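Local atomic coordinates of MOG1 protein (Saccharomyces cerevisiae, PDB entry 1JHS), a protein that takes part in nuclear protein import and poly(A)+ mRNA export through the Ran GTPase system, interacting with the yeast Ran homologue GSP1. Residues 76-81 / 88-93; 127-132 / 170-175. The protein carries 1 engineered substitution. All coordinates share one frame; numbering follows the deposited sequence.

Interaction 1: 76-81 / 88-93; sequences FHVEDL and TKWEAL
Trp-90 sends its indole from strand 88-92 against helix 76-81, where Val-78 and Glu-79 receive it in different ways. CB points at the helix, and CG lies between the backbone N and the carbonyl carbon (chi1 49°), a setting from which the ring reaches across to both partners. Trp-90 CD1 passes 3.6 Å from Glu-79 OE1, and Trp-90 NE1 donates to the same oxygen at 3.0 Å with an N-H...O angle of 150°. The oxygen lies 3° out of the indole plane, and the N-H meets it nearly along its C-O axis. Beyond NE1 the contact becomes apolar: Trp-90 CE2 and CZ2 both lie 3.5 Å from Val-78 CG1, which sits 3.4 Å from the centroid of the six-membered ring, a CH-pi contact over the face. The tip, Trp-90 CH2, is 3.6 Å from Val-78 CG1, and Val-78 CB approaches CZ2.

The pairing joins a helix to an edge strand of the seven-stranded antiparallel sheet, and Trp-90 also touches Val-108 on the adjoining strand. At Thr-88 and Lys-89, both facing Ala-112, that strand pair contains a classic beta bulge. A water donates to Glu-79 OE1 (2.8 Å) and to Thr-88 O (3.1 Å), giving the carboxylate oxygen a second donor. A leucine at Trp-90 would probably leave Glu-79 OE1 without its N-H donor and Val-78 CG1 without a ring face to rest on.

Interaction 2: 127-132 / 170-175; sequences GVALIR and QLLQEM
Leu-172 lies over the backbone of strand 127-132 with its two methyl groups divided between neighbouring targets, CD1 on Ala-129 and CD2 on the Gly-127/Val-128 peptide. This is helix-on-sheet packing in an alpha+beta fold: helix 163-178 runs along one face of the antiparallel sheet, and the axes of the two short segments approach to 8.7 Å and cross at -17°, almost parallel in their N-to-C directions.

CB of Leu-172 points to the strand, and CG stands anti to the backbone N (chi1 -175°), which carries the fork down onto the sheet. From there Leu-172 CD1 meets Ala-129 CB at 3.7 Å, methyl against methyl, with the alanine side chain likewise directed at the helix. Leu-172 CD2 lies instead above main-chain atoms, 3.9 Å from Gly-127 C. The contact therefore combines one side-chain pairing with one leucine branch laid on bare backbone, and no hydrogen bond crosses it. Gly-127 has no side chain; a beta carbon built there would fall only 3.5 Å from Leu-172 CD2, so its absence lets the leucine approach closely.

Val-128 faces the other way, consistent with the alternation of a strand, and points toward helix 70-83. Ile-131 turns back to the helix side, where it touches Phe-179. Leu-172 itself also rests on Ile-144 of the adjacent strand, so its side chain spans two strands of the sheet.

Within the helix, Gln-170 and Glu-174 are linked one turn apart: Gln-170 NE2 donates to Glu-174 OE1 at 3.0 Å with an N-H...O angle of 158°. On the strand, the Val-128 amide N lies 3.6 Å from the CD2 methyl of Leu-172.

Overall arrangement
From the N terminus, the chain reaches helix 70-83 and turns back into strand 87-99, so interaction 1 closes a short loop with six residues between its segments. Interaction 2 opens later, on strand 124-133, and spans 37 residues before helix 163-178 closes it. The two are in series, neither nested nor crossed. The centres of the two contacts lie about 15 Å apart, and both reach the seven-stranded sheet. Strand 127-132 links them physically: Val-78 CG2 packs 3.9 Å from Val-128 CG1, Leu-81 touches Val-128 and His-77 touches Leu-130. Helix 70-83 and helix 163-178 thus use alternate side chains of one strand, sandwiching it from its two faces.

Interaction 1: 76-81 / 88-93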
ATOM      1  N   PHE A  76      11.162  -4.741  -7.200  1.00 11.53           N
ATOM      2  CA  PHE A  76      11.923  -5.474  -6.208  1.00 11.56           C
ATOM      3  C   PHE A  76      11.175  -5.471  -4.876  1.00 11.01           C
ATOM      4  O   PHE A  76      11.060  -6.511  -4.212  1.00 10.61           O
ATOM      5  CB  PHE A  76      13.298  -4.809  -6.017  1.00 12.51           C
ATOM      6  CG  PHE A  76      14.113  -5.407  -4.892  1.00 14.55           C
ATOM      7  CD1 PHE A  76      14.958  -6.480  -5.118  1.00 15.27           C
ATOM      8  CD2 PHE A  76      13.990  -4.912  -3.591  1.00 15.64           C
ATOM      9  CE1 PHE A  76      15.668  -7.064  -4.064  1.00 15.93           C
ATOM     10  CE2 PHE A  76      14.699  -5.493  -2.526  1.00 16.38           C
ATOM     11  CZ  PHE A  76      15.535  -6.567  -2.766  1.00 15.83           C
ATOM     12  N   HIS A  77      10.669  -4.293  -4.479  1.00 10.88           N
ATOM     13  CA  HIS A  77       9.961  -4.189  -3.216  1.00 10.62           C
ATOM     14  C   HIS A  77       8.624  -4.880  -3.246  1.00 10.69           C
ATOM     15  O   HIS A  77       8.165  -5.381  -2.215  1.00 10.34           O
ATOM     16  CB  HIS A  77       9.796  -2.729  -2.808  1.00 10.57           C
ATOM     17  CG  HIS A  77      11.072  -2.109  -2.334  1.00 10.74           C
ATOM     18  ND1 HIS A  77      11.712  -2.522  -1.184  1.00 10.84           N
ATOM     19  CD2 HIS A  77      11.847  -1.136  -2.868  1.00 11.13           C
ATOM     20  CE1 HIS A  77      12.829  -1.831  -1.032  1.00 11.30           C
ATOM     21  NE2 HIS A  77      12.935  -0.982  -2.040  1.00 10.75           N
ATOM     22  N   VAL A  78       7.995  -4.894  -4.415  1.00 10.39           N
ATOM     23  CA  VAL A  78       6.714  -5.601  -4.560  1.00 10.69           C
ATOM     24  C   VAL A  78       6.968  -7.107  -4.363  1.00 11.76           C
ATOM     25  O   VAL A  78       6.205  -7.795  -3.656  1.00 11.47           O
ATOM     26  CB  VAL A  78       6.087  -5.378  -5.984  1.00  9.69           C
ATOM     27  CG1 VAL A  78       4.865  -6.315  -6.165  1.00  9.25           C
ATOM     28  CG2 VAL A  78       5.593  -3.932  -6.126  1.00  8.80           C
ATOM     29  N   GLU A  79       8.028  -7.611  -5.002  1.00 12.98           N
ATOM     30  CA  GLU A  79       8.370  -9.040  -4.913  1.00 14.68           C
ATOM     31  C   GLU A  79       8.549  -9.452  -3.450  1.00 15.46           C
ATOM     32  O   GLU A  79       8.033 -10.495  -3.021  1.00 15.42           O
ATOM     33  CB  GLU A  79       9.647  -9.335  -5.719  1.00 15.23           C
ATOM     34  CG  GLU A  79      10.096 -10.808  -5.720  1.00 16.47           C
ATOM     35  CD  GLU A  79       9.106 -11.760  -6.395  1.00 17.48           C
ATOM     36  OE1 GLU A  79       8.334 -11.326  -7.275  1.00 18.57           O
ATOM     37  OE2 GLU A  79       9.108 -12.965  -6.056  1.00 18.59           O
ATOM     38  N   ASP A  80       9.260  -8.636  -2.670  1.00 16.67           N
ATOM     39  CA  ASP A  80       9.445  -8.965  -1.251  1.00 18.04           C
ATOM     40  C   ASP A  80       8.120  -9.108  -0.512  1.00 18.05           C
ATOM     41  O   ASP A  80       7.979  -9.958   0.378  1.00 18.81           O
ATOM     42  CB  ASP A  80      10.299  -7.911  -0.553  1.00 19.60           C
ATOM     43  CG  ASP A  80      11.766  -8.030  -0.908  1.00 21.18           C
ATOM     44  OD1 ASP A  80      12.135  -9.001  -1.594  1.00 22.63           O
ATOM     45  OD2 ASP A  80      12.564  -7.155  -0.504  1.00 22.72           O
ATOM     46  N   LEU A  81       7.145  -8.274  -0.854  1.00 17.61           N
ATOM     47  CA  LEU A  81       5.834  -8.345  -0.212  1.00 16.99           C
ATOM     48  C   LEU A  81       5.004  -9.547  -0.680  1.00 16.62           C
ATOM     49  O   LEU A  81       4.350 -10.225   0.122  1.00 16.43           O
ATOM     50  CB  LEU A  81       5.025  -7.076  -0.503  1.00 17.36           C
ATOM     51  CG  LEU A  81       5.409  -5.757   0.167  1.00 17.65           C
ATOM     52  CD1 LEU A  81       4.747  -4.604  -0.607  1.00 18.20           C
ATOM     53  CD2 LEU A  81       4.944  -5.745   1.639  1.00 17.90           C
ATOM     54  N   THR A  88       4.140 -16.552  -6.724  1.00 11.99           N
ATOM     55  CA  THR A  88       5.317 -16.775  -7.568  1.00 12.50           C
ATOM     56  C   THR A  88       5.310 -15.886  -8.814  1.00 12.65           C
ATOM     57  O   THR A  88       6.345 -15.720  -9.473  1.00 13.30           O
ATOM     58  CB  THR A  88       5.406 -18.223  -8.009  1.00 12.19           C
ATOM     59  OG1 THR A  88       4.130 -18.614  -8.510  1.00 12.16           O
ATOM     60  CG2 THR A  88       5.823 -19.120  -6.816  1.00 12.20           C
ATOM     61  N   LYS A  89       4.148 -15.343  -9.155  1.00 12.83           N
ATOM     62  CA  LYS A  89       4.040 -14.428 -10.295  1.00 13.14           C
ATOM     63  C   LYS A  89       2.922 -13.461  -9.981  1.00 12.31           C
ATOM     64  O   LYS A  89       1.891 -13.840  -9.430  1.00 11.67           O
ATOM     65  CB  LYS A  89       3.705 -15.160 -11.604  1.00 14.35           C
ATOM     66  CG  LYS A  89       4.701 -16.255 -11.948  1.00 16.82           C
ATOM     67  CD  LYS A  89       4.469 -16.842 -13.331  1.00 18.55           C
ATOM     68  CE  LYS A  89       5.536 -17.919 -13.605  1.00 19.61           C
ATOM     69  NZ  LYS A  89       5.513 -18.288 -15.035  1.00 20.70           N
ATOM     70  N   TRP A  90       3.122 -12.208 -10.344  1.00 11.88           N
ATOM     71  CA  TRP A  90       2.101 -11.214 -10.086  1.00 11.89           C
ATOM     72  C   TRP A  90       2.019 -10.268 -11.259  1.00 12.16           C
ATOM     73  O   TRP A  90       2.929 -10.223 -12.114  1.00 11.65           O
ATOM     74  CB  TRP A  90       2.417 -10.412  -8.802  1.00 11.42           C
ATOM     75  CG  TRP A  90       3.837  -9.856  -8.715  1.00 11.36           C
ATOM     76  CD1 TRP A  90       4.938 -10.497  -8.215  1.00 11.24           C
ATOM     77  CD2 TRP A  90       4.283  -8.554  -9.129  1.00 11.39           C
ATOM     78  NE1 TRP A  90       6.043  -9.675  -8.286  1.00 11.64           N
ATOM     79  CE2 TRP A  90       5.668  -8.474  -8.840  1.00 11.86           C
ATOM     80  CE3 TRP A  90       3.650  -7.451  -9.709  1.00 11.18           C
ATOM     81  CZ2 TRP A  90       6.435  -7.325  -9.120  1.00 11.87           C
ATOM     82  CZ3 TRP A  90       4.415  -6.300  -9.990  1.00 11.56           C
ATOM     83  CH2 TRP A  90       5.792  -6.253  -9.687  1.00 12.28           C
ATOM     84  N   GLU A  91       0.938  -9.506 -11.308  1.00 12.90           N
ATOM     85  CA  GLU A  91       0.803  -8.539 -12.381  1.00 13.96           C
ATOM     86  C   GLU A  91       0.419  -7.179 -11.833  1.00 13.49           C
ATOM     87  O   GLU A  91      -0.222  -7.074 -10.772  1.00 12.76           O
ATOM     88  CB  GLU A  91      -0.208  -9.013 -13.426  1.00 15.53           C
ATOM     89  CG  GLU A  91      -1.658  -9.127 -13.010  1.00 18.26           C
ATOM     90  CD  GLU A  91      -2.537  -9.644 -14.178  1.00 19.85           C
ATOM     91  OE1 GLU A  91      -3.781  -9.676 -14.030  1.00 21.69           O
ATOM     92  OE2 GLU A  91      -1.976 -10.019 -15.236  1.00 21.29           O
ATOM     93  N   ALA A  92       0.860  -6.140 -12.533  1.00 13.45           N
ATOM     94  CA  ALA A  92       0.545  -4.784 -12.134  1.00 13.81           C
ATOM     95  C   ALA A  92      -0.741  -4.422 -12.854  1.00 14.23           C
ATOM     96  O   ALA A  92      -0.736  -4.288 -14.080  1.00 14.32           O
ATOM     97  CB  ALA A  92       1.685  -3.841 -12.547  1.00 14.19           C
ATOM     98  N   LEU A  93      -1.838  -4.292 -12.107  1.00 14.28           N
ATOM     99  CA  LEU A  93      -3.126  -3.927 -12.693  1.00 14.85           C
ATOM    100  C   LEU A  93      -3.130  -2.461 -13.108  1.00 15.36           C
ATOM    101  O   LEU A  93      -3.844  -2.068 -14.033  1.00 15.10           O
ATOM    102  CB  LEU A  93      -4.266  -4.160 -11.699  1.00 14.97           C
ATOM    103  CG  LEU A  93      -4.394  -5.569 -11.119  1.00 15.39           C
ATOM    104  CD1 LEU A  93      -5.661  -5.669 -10.308  1.00 15.11           C
ATOM    105  CD2 LEU A  93      -4.395  -6.588 -12.241  1.00 15.83           C
TER
HETATM  106  O   HOH W   1       7.582 -12.887  -9.473  1.00 22.70           O

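Interaction 2: 127-132 / 170-175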
ATOM      1  N   GLY A 127      -2.111  -2.347  -3.054  1.00  8.17           N
ATOM      2  CA  GLY A 127      -1.647  -1.119  -3.673  1.00  7.66           C
ATOM      3  C   GLY A 127      -0.235  -0.965  -3.134  1.00  7.31           C
ATOM      4  O   GLY A 127      -0.023  -1.114  -1.940  1.00  7.16           O
ATOM      5  N   VAL A 128       0.745  -0.691  -3.985  1.00  6.85           N
ATOM      6  CA  VAL A 128       2.106  -0.536  -3.463  1.00  6.75           C
ATOM      7  C   VAL A 128       2.731   0.749  -3.993  1.00  6.56           C
ATOM      8  O   VAL A 128       2.700   0.998  -5.199  1.00  5.78           O
ATOM      9  CB  VAL A 128       3.021  -1.704  -3.888  1.00  6.53           C
ATOM     10  CG1 VAL A 128       4.441  -1.504  -3.313  1.00  6.71           C
ATOM     11  CG2 VAL A 128       2.436  -3.030  -3.397  1.00  6.86           C
ATOM     12  N   ALA A 129       3.289   1.558  -3.094  1.00  6.58           N
ATOM     13  CA  ALA A 129       3.961   2.777  -3.518  1.00  7.14           C
ATOM     14  C   ALA A 129       5.385   2.778  -2.993  1.00  7.56           C
ATOM     15  O   ALA A 129       5.655   2.267  -1.909  1.00  7.73           O
ATOM     16  CB  ALA A 129       3.229   4.003  -3.008  1.00  7.20           C
ATOM     17  N   LEU A 130       6.299   3.333  -3.788  1.00  8.16           N
ATOM     18  CA  LEU A 130       7.694   3.446  -3.386  1.00  8.29           C
ATOM     19  C   LEU A 130       8.025   4.926  -3.407  1.00  8.34           C
ATOM     20  O   LEU A 130       7.694   5.611  -4.371  1.00  8.10           O
ATOM     21  CB  LEU A 130       8.598   2.723  -4.383  1.00  8.31           C
ATOM     22  CG  LEU A 130      10.099   3.019  -4.241  1.00  8.29           C
ATOM     23  CD1 LEU A 130      10.637   2.603  -2.827  1.00  8.28           C
ATOM     24  CD2 LEU A 130      10.841   2.250  -5.350  1.00  8.01           C
ATOM     25  N   ILE A 131       8.642   5.417  -2.334  1.00  8.63           N
ATOM     26  CA  ILE A 131       9.081   6.807  -2.240  1.00  8.58           C
ATOM     27  C   ILE A 131      10.557   6.665  -1.861  1.00  8.82           C
ATOM     28  O   ILE A 131      10.873   6.236  -0.753  1.00  8.62           O
ATOM     29  CB  ILE A 131       8.340   7.575  -1.123  1.00  8.68           C
ATOM     30  CG1 ILE A 131       6.850   7.672  -1.472  1.00  8.39           C
ATOM     31  CG2 ILE A 131       8.923   8.981  -1.001  1.00  9.52           C
ATOM     32  CD1 ILE A 131       5.932   8.183  -0.336  1.00  7.64           C
ATOM     33  N   ARG A 132      11.447   7.012  -2.782  1.00  8.94           N
ATOM     34  CA  ARG A 132      12.878   6.868  -2.515  1.00  9.58           C
ATOM     35  C   ARG A 132      13.469   8.092  -1.823  1.00  9.99           C
ATOM     36  O   ARG A 132      13.495   9.177  -2.408  1.00 10.10           O
ATOM     37  CB  ARG A 132      13.611   6.618  -3.841  1.00  9.77           C
ATOM     38  CG  ARG A 132      12.902   5.587  -4.759  1.00  9.58           C
ATOM     39  CD  ARG A 132      13.896   4.919  -5.715  1.00  9.62           C
ATOM     40  NE  ARG A 132      14.696   3.920  -5.008  1.00 10.18           N
ATOM     41  CZ  ARG A 132      15.725   3.260  -5.542  1.00 10.47           C
ATOM     42  NH1 ARG A 132      16.102   3.497  -6.795  1.00 10.28           N
ATOM     43  NH2 ARG A 132      16.345   2.317  -4.833  1.00 10.85           N
ATOM     44  N   GLN A 170      -6.526   5.589  -5.654  1.00  8.76           N
ATOM     45  CA  GLN A 170      -6.558   7.036  -5.482  1.00  8.91           C
ATOM     46  C   GLN A 170      -5.983   7.371  -4.098  1.00  9.05           C
ATOM     47  O   GLN A 170      -5.180   8.290  -3.948  1.00  9.25           O
ATOM     48  CB  GLN A 170      -7.981   7.579  -5.586  1.00  9.94           C
ATOM     49  CG  GLN A 170      -8.011   9.090  -5.480  1.00 11.00           C
ATOM     50  CD  GLN A 170      -9.405   9.657  -5.672  1.00 12.57           C
ATOM     51  OE1 GLN A 170     -10.274   9.011  -6.289  1.00 13.35           O
ATOM     52  NE2 GLN A 170      -9.627  10.868  -5.160  1.00 12.14           N
ATOM     53  N   LEU A 171      -6.378   6.603  -3.087  1.00  9.02           N
ATOM     54  CA  LEU A 171      -5.851   6.823  -1.731  1.00  8.55           C
ATOM     55  C   LEU A 171      -4.336   6.694  -1.741  1.00  8.54           C
ATOM     56  O   LEU A 171      -3.625   7.534  -1.195  1.00  8.38           O
ATOM     57  CB  LEU A 171      -6.445   5.796  -0.754  1.00  8.70           C
ATOM     58  CG  LEU A 171      -5.762   5.648   0.604  1.00  8.24           C
ATOM     59  CD1 LEU A 171      -5.819   6.972   1.381  1.00  9.02           C
ATOM     60  CD2 LEU A 171      -6.468   4.537   1.401  1.00  8.85           C
ATOM     61  N   LEU A 172      -3.845   5.636  -2.378  1.00  8.51           N
ATOM     62  CA  LEU A 172      -2.402   5.379  -2.444  1.00  8.02           C
ATOM     63  C   LEU A 172      -1.669   6.580  -3.040  1.00  8.48           C
ATOM     64  O   LEU A 172      -0.653   7.043  -2.500  1.00  8.66           O
ATOM     65  CB  LEU A 172      -2.131   4.135  -3.288  1.00  7.83           C
ATOM     66  CG  LEU A 172      -0.652   3.693  -3.341  1.00  7.50           C
ATOM     67  CD1 LEU A 172      -0.224   3.085  -1.982  1.00  8.00           C
ATOM     68  CD2 LEU A 172      -0.487   2.659  -4.485  1.00  7.76           C
ATOM     69  N   GLN A 173      -2.177   7.092  -4.155  1.00  8.86           N
ATOM     70  CA  GLN A 173      -1.545   8.236  -4.786  1.00  9.25           C
ATOM     71  C   GLN A 173      -1.617   9.484  -3.908  1.00  9.31           C
ATOM     72  O   GLN A 173      -0.663  10.265  -3.856  1.00  8.72           O
ATOM     73  CB  GLN A 173      -2.143   8.453  -6.181  1.00 10.00           C
ATOM     74  CG  GLN A 173      -1.711   7.323  -7.147  1.00 12.00           C
ATOM     75  CD  GLN A 173      -1.809   7.673  -8.624  1.00 13.15           C
ATOM     76  OE1 GLN A 173      -2.849   8.169  -9.091  1.00 14.31           O
ATOM     77  NE2 GLN A 173      -0.720   7.396  -9.383  1.00 13.50           N
ATOM     78  N   GLU A 174      -2.733   9.673  -3.204  1.00  9.38           N
ATOM     79  CA  GLU A 174      -2.850  10.838  -2.305  1.00  9.64           C
ATOM     80  C   GLU A 174      -1.850  10.727  -1.145  1.00  9.60           C
ATOM     81  O   GLU A 174      -1.290  11.733  -0.715  1.00  9.69           O
ATOM     82  CB  GLU A 174      -4.274  10.988  -1.758  1.00 10.00           C
ATOM     83  CG  GLU A 174      -5.320  11.282  -2.857  1.00 10.05           C
ATOM     84  CD  GLU A 174      -6.658  11.757  -2.302  1.00 10.63           C
ATOM     85  OE1 GLU A 174      -7.628  11.839  -3.092  1.00 10.45           O
ATOM     86  OE2 GLU A 174      -6.749  12.066  -1.083  1.00 11.36           O
ATOM     87  N   MET A 175      -1.636   9.512  -0.634  1.00  9.83           N
ATOM     88  CA  MET A 175      -0.665   9.313   0.439  1.00  9.82           C
ATOM     89  C   MET A 175       0.731   9.685  -0.046  1.00 10.14           C
ATOM     90  O   MET A 175       1.534  10.282   0.696  1.00 10.72           O
ATOM     91  CB  MET A 175      -0.665   7.852   0.899  1.00  9.67           C
ATOM     92  CG  MET A 175      -1.969   7.443   1.608  1.00  9.34           C
ATOM     93  SD  MET A 175      -1.771   5.811   2.352  1.00  9.96           S
ATOM     94  CE  MET A 175      -0.652   6.189   3.747  1.00  8.96           C
TER